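Local coordinates for major capsid protein (Faustovirus, PDB 5J7O), which forms the double jelly-roll building block of the viral capsid and probably assembles as trimers into the viral protein shell, at residues A110-L122 with T376-A388. Sequence-based numbering, arbitrary orientation.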
# COMPACT_ATOMS: atom_id res chain seq x y z
N ALA B 110 10.81 7.12 28.72
CA ALA B 110 11.89 6.22 29.11
C ALA B 110 11.58 4.78 28.73
O ALA B 110 10.42 4.36 28.72
CB ALA B 110 12.15 6.33 30.61
N ALA B 111 12.63 4.03 28.41
CA ALA B 111 12.49 2.60 28.21
C ALA B 111 11.90 1.97 29.47
O ALA B 111 12.22 2.36 30.59
CB ALA B 111 13.85 1.97 27.89
N THR B 112 11.00 1.00 29.27
CA THR B 112 10.17 0.55 30.37
C THR B 112 9.85 -0.93 30.21
O THR B 112 9.89 -1.48 29.11
CB THR B 112 8.88 1.38 30.45
OG1 THR B 112 8.19 1.09 31.67
CG2 THR B 112 7.98 1.09 29.27
N SER B 113 9.54 -1.57 31.34
CA SER B 113 9.20 -2.98 31.37
C SER B 113 8.23 -3.23 32.51
O SER B 113 8.05 -2.39 33.39
CB SER B 113 10.45 -3.86 31.52
OG SER B 113 11.05 -3.69 32.79
N ALA B 114 7.60 -4.40 32.48
CA ALA B 114 6.64 -4.76 33.51
C ALA B 114 7.35 -5.30 34.75
O ALA B 114 8.52 -5.69 34.71
CB ALA B 114 5.66 -5.80 32.98
N SER B 115 6.63 -5.31 35.86
CA SER B 115 7.18 -5.82 37.11
C SER B 115 7.08 -7.34 37.15
O SER B 115 6.34 -7.96 36.39
CB SER B 115 6.46 -5.21 38.31
OG SER B 115 5.12 -5.65 38.39
N ALA B 116 7.85 -7.94 38.05
CA ALA B 116 7.89 -9.39 38.16
C ALA B 116 6.59 -9.92 38.77
O ALA B 116 6.06 -9.36 39.73
CB ALA B 116 9.08 -9.84 38.99
N GLY B 117 6.09 -11.02 38.20
CA GLY B 117 4.88 -11.65 38.66
C GLY B 117 5.07 -13.15 38.80
O GLY B 117 6.17 -13.65 39.02
N THR B 118 3.96 -13.88 38.67
CA THR B 118 3.96 -15.32 38.82
C THR B 118 3.13 -15.97 37.72
O THR B 118 2.32 -15.31 37.06
CB THR B 118 3.43 -15.76 40.19
OG1 THR B 118 2.22 -15.05 40.48
CG2 THR B 118 4.45 -15.50 41.28
N VAL B 119 3.35 -17.26 37.53
CA VAL B 119 2.50 -18.04 36.63
C VAL B 119 1.15 -18.30 37.32
O VAL B 119 1.13 -18.82 38.45
CB VAL B 119 3.18 -19.36 36.26
CG1 VAL B 119 2.29 -20.19 35.34
CG2 VAL B 119 4.53 -19.09 35.60
N PRO B 120 0.03 -17.95 36.70
CA PRO B 120 -1.27 -18.10 37.38
C PRO B 120 -1.67 -19.55 37.60
O PRO B 120 -0.98 -20.47 37.16
CB PRO B 120 -2.24 -17.39 36.44
CG PRO B 120 -1.60 -17.50 35.10
CD PRO B 120 -0.12 -17.41 35.34
N ALA B 121 -2.78 -19.76 38.30
CA ALA B 121 -3.28 -21.10 38.54
C ALA B 121 -3.80 -21.73 37.25
O ALA B 121 -4.30 -21.04 36.36
CB ALA B 121 -4.38 -21.09 39.60
N LEU B 122 -3.67 -23.05 37.16
CA LEU B 122 -4.12 -23.78 35.99
C LEU B 122 -5.64 -23.70 35.87
O LEU B 122 -6.34 -23.46 36.85
CB LEU B 122 -3.67 -25.23 36.08
CG LEU B 122 -2.17 -25.47 35.90
CD1 LEU B 122 -1.74 -26.74 36.62
CD2 LEU B 122 -1.80 -25.54 34.43
N THR B 376 -0.81 -15.87 27.71
CA THR B 376 -1.39 -15.73 29.05
C THR B 376 -0.68 -14.64 29.83
O THR B 376 0.55 -14.53 29.80
CB THR B 376 -1.30 -17.06 29.81
OG1 THR B 376 -1.95 -18.09 29.06
CG2 THR B 376 -1.96 -16.95 31.17
N LEU B 377 -1.47 -13.83 30.53
CA LEU B 377 -0.93 -12.80 31.40
C LEU B 377 -0.42 -13.41 32.70
O LEU B 377 -1.05 -14.31 33.27
CB LEU B 377 -1.99 -11.75 31.72
CG LEU B 377 -2.49 -10.85 30.59
CD1 LEU B 377 -3.74 -10.10 31.04
CD2 LEU B 377 -1.41 -9.87 30.18
N ALA B 378 0.71 -12.91 33.18
CA ALA B 378 1.21 -13.29 34.49
C ALA B 378 0.48 -12.49 35.57
O ALA B 378 0.12 -11.33 35.38
CB ALA B 378 2.72 -13.05 34.59
N SER B 379 0.26 -13.14 36.71
CA SER B 379 -0.40 -12.48 37.82
C SER B 379 0.55 -11.50 38.50
O SER B 379 1.72 -11.81 38.74
CB SER B 379 -0.91 -13.50 38.83
OG SER B 379 -1.83 -14.40 38.24
N GLY B 380 0.05 -10.31 38.80
CA GLY B 380 0.83 -9.33 39.52
C GLY B 380 1.99 -8.73 38.75
O GLY B 380 2.97 -8.29 39.36
N SER B 381 1.91 -8.72 37.42
CA SER B 381 2.92 -8.09 36.57
C SER B 381 2.25 -6.93 35.85
O SER B 381 1.40 -7.14 34.98
CB SER B 381 3.52 -9.09 35.59
OG SER B 381 4.57 -8.51 34.84
N SER B 382 2.64 -5.70 36.20
CA SER B 382 1.96 -4.50 35.73
C SER B 382 2.99 -3.50 35.20
O SER B 382 4.20 -3.72 35.29
CB SER B 382 1.12 -3.87 36.85
OG SER B 382 1.91 -3.59 37.98
N ILE B 383 2.49 -2.40 34.65
CA ILE B 383 3.37 -1.39 34.07
C ILE B 383 4.09 -0.62 35.17
O ILE B 383 3.64 -0.54 36.32
CB ILE B 383 2.58 -0.44 33.15
CG1 ILE B 383 1.54 0.35 33.95
CG2 ILE B 383 1.91 -1.22 32.03
CD1 ILE B 383 0.73 1.31 33.12
N ASP B 384 5.23 -0.03 34.80
CA ASP B 384 6.03 0.75 35.74
C ASP B 384 5.45 2.15 35.83
O ASP B 384 5.58 2.96 34.91
CB ASP B 384 7.49 0.79 35.28
CG ASP B 384 8.43 1.33 36.34
OD1 ASP B 384 7.94 1.88 37.36
OD2 ASP B 384 9.66 1.21 36.17
N GLY B 385 4.80 2.45 36.96
CA GLY B 385 4.20 3.75 37.17
C GLY B 385 5.18 4.89 37.38
O GLY B 385 4.76 6.05 37.41
N THR B 386 6.47 4.58 37.52
CA THR B 386 7.50 5.60 37.66
C THR B 386 8.20 5.90 36.34
O THR B 386 9.24 6.57 36.34
CB THR B 386 8.54 5.18 38.71
OG1 THR B 386 9.13 3.93 38.33
CG2 THR B 386 7.89 5.04 40.08
N GLN B 387 7.65 5.43 35.22
CA GLN B 387 8.25 5.72 33.92
C GLN B 387 8.24 7.22 33.67
O GLN B 387 7.18 7.86 33.69
CB GLN B 387 7.48 4.99 32.81
CG GLN B 387 8.13 5.14 31.44
CD GLN B 387 7.13 4.99 30.31
OE1 GLN B 387 5.92 5.08 30.51
NE2 GLN B 387 7.64 4.76 29.11
N ALA B 388 9.42 7.77 33.44
CA ALA B 388 9.58 9.22 33.36
C ALA B 388 9.41 9.72 31.93
O ALA B 388 9.72 9.03 30.96
CB ALA B 388 10.96 9.63 33.88
O HOH W 1 6.25 -0.83 32.67
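Two segments of this double jelly-roll capsid protein run antiparallel to each other. Segment 110-122 follows strand 99-109 and includes the short strand 116-118, which pairs with strand 170-177. Segment 376-388 is a loop that joins strand 364-375 to strand 389-401. Where 110-122 leaves strand 99-109, A110 N donates to A388 O. The side-chain amide of Q387 reaches back to A110. Its NE2 meets A110 O at 2.8 Å, in the carbonyl plane and in its own amide plane, with an N-H...O angle of 173°. Q387 is extended throughout, with CG trans to N (chi1 -175°), and this carries its amide across T112, whose CG2 lies 3.7 Å from Q387 NE2. Y177 OH also bonds Q387 NE2, while Y85 OH and Q329 NE2 bond Q387 OE1, so both polar atoms of the buried amide are bonded.

Next, a water lies between T112 OG1, S113 O and D384 N, though two of its distances are unusually short. D384 OD1 closes an Asx turn, taking T386 N and T386 OG1 from the same face of the carboxylate.

Further on, S115 N donates to S382 O at 3.0 Å, and S382 N returns a weak bond to S115 OG. G117 passes close to the 378-381 type II turn, its CA 3.2 Å from S379 O. T118 and S379 form a single antiparallel hydrogen-bonded pair, with T118 N to S379 O at 3.1 Å and S379 N to T118 O at 3.0 Å. The contact finishes at the P120 ring: P120 CG lies 4.0 Å from T376 CG2, and P120 CB lies 3.5 Å from S379 OG.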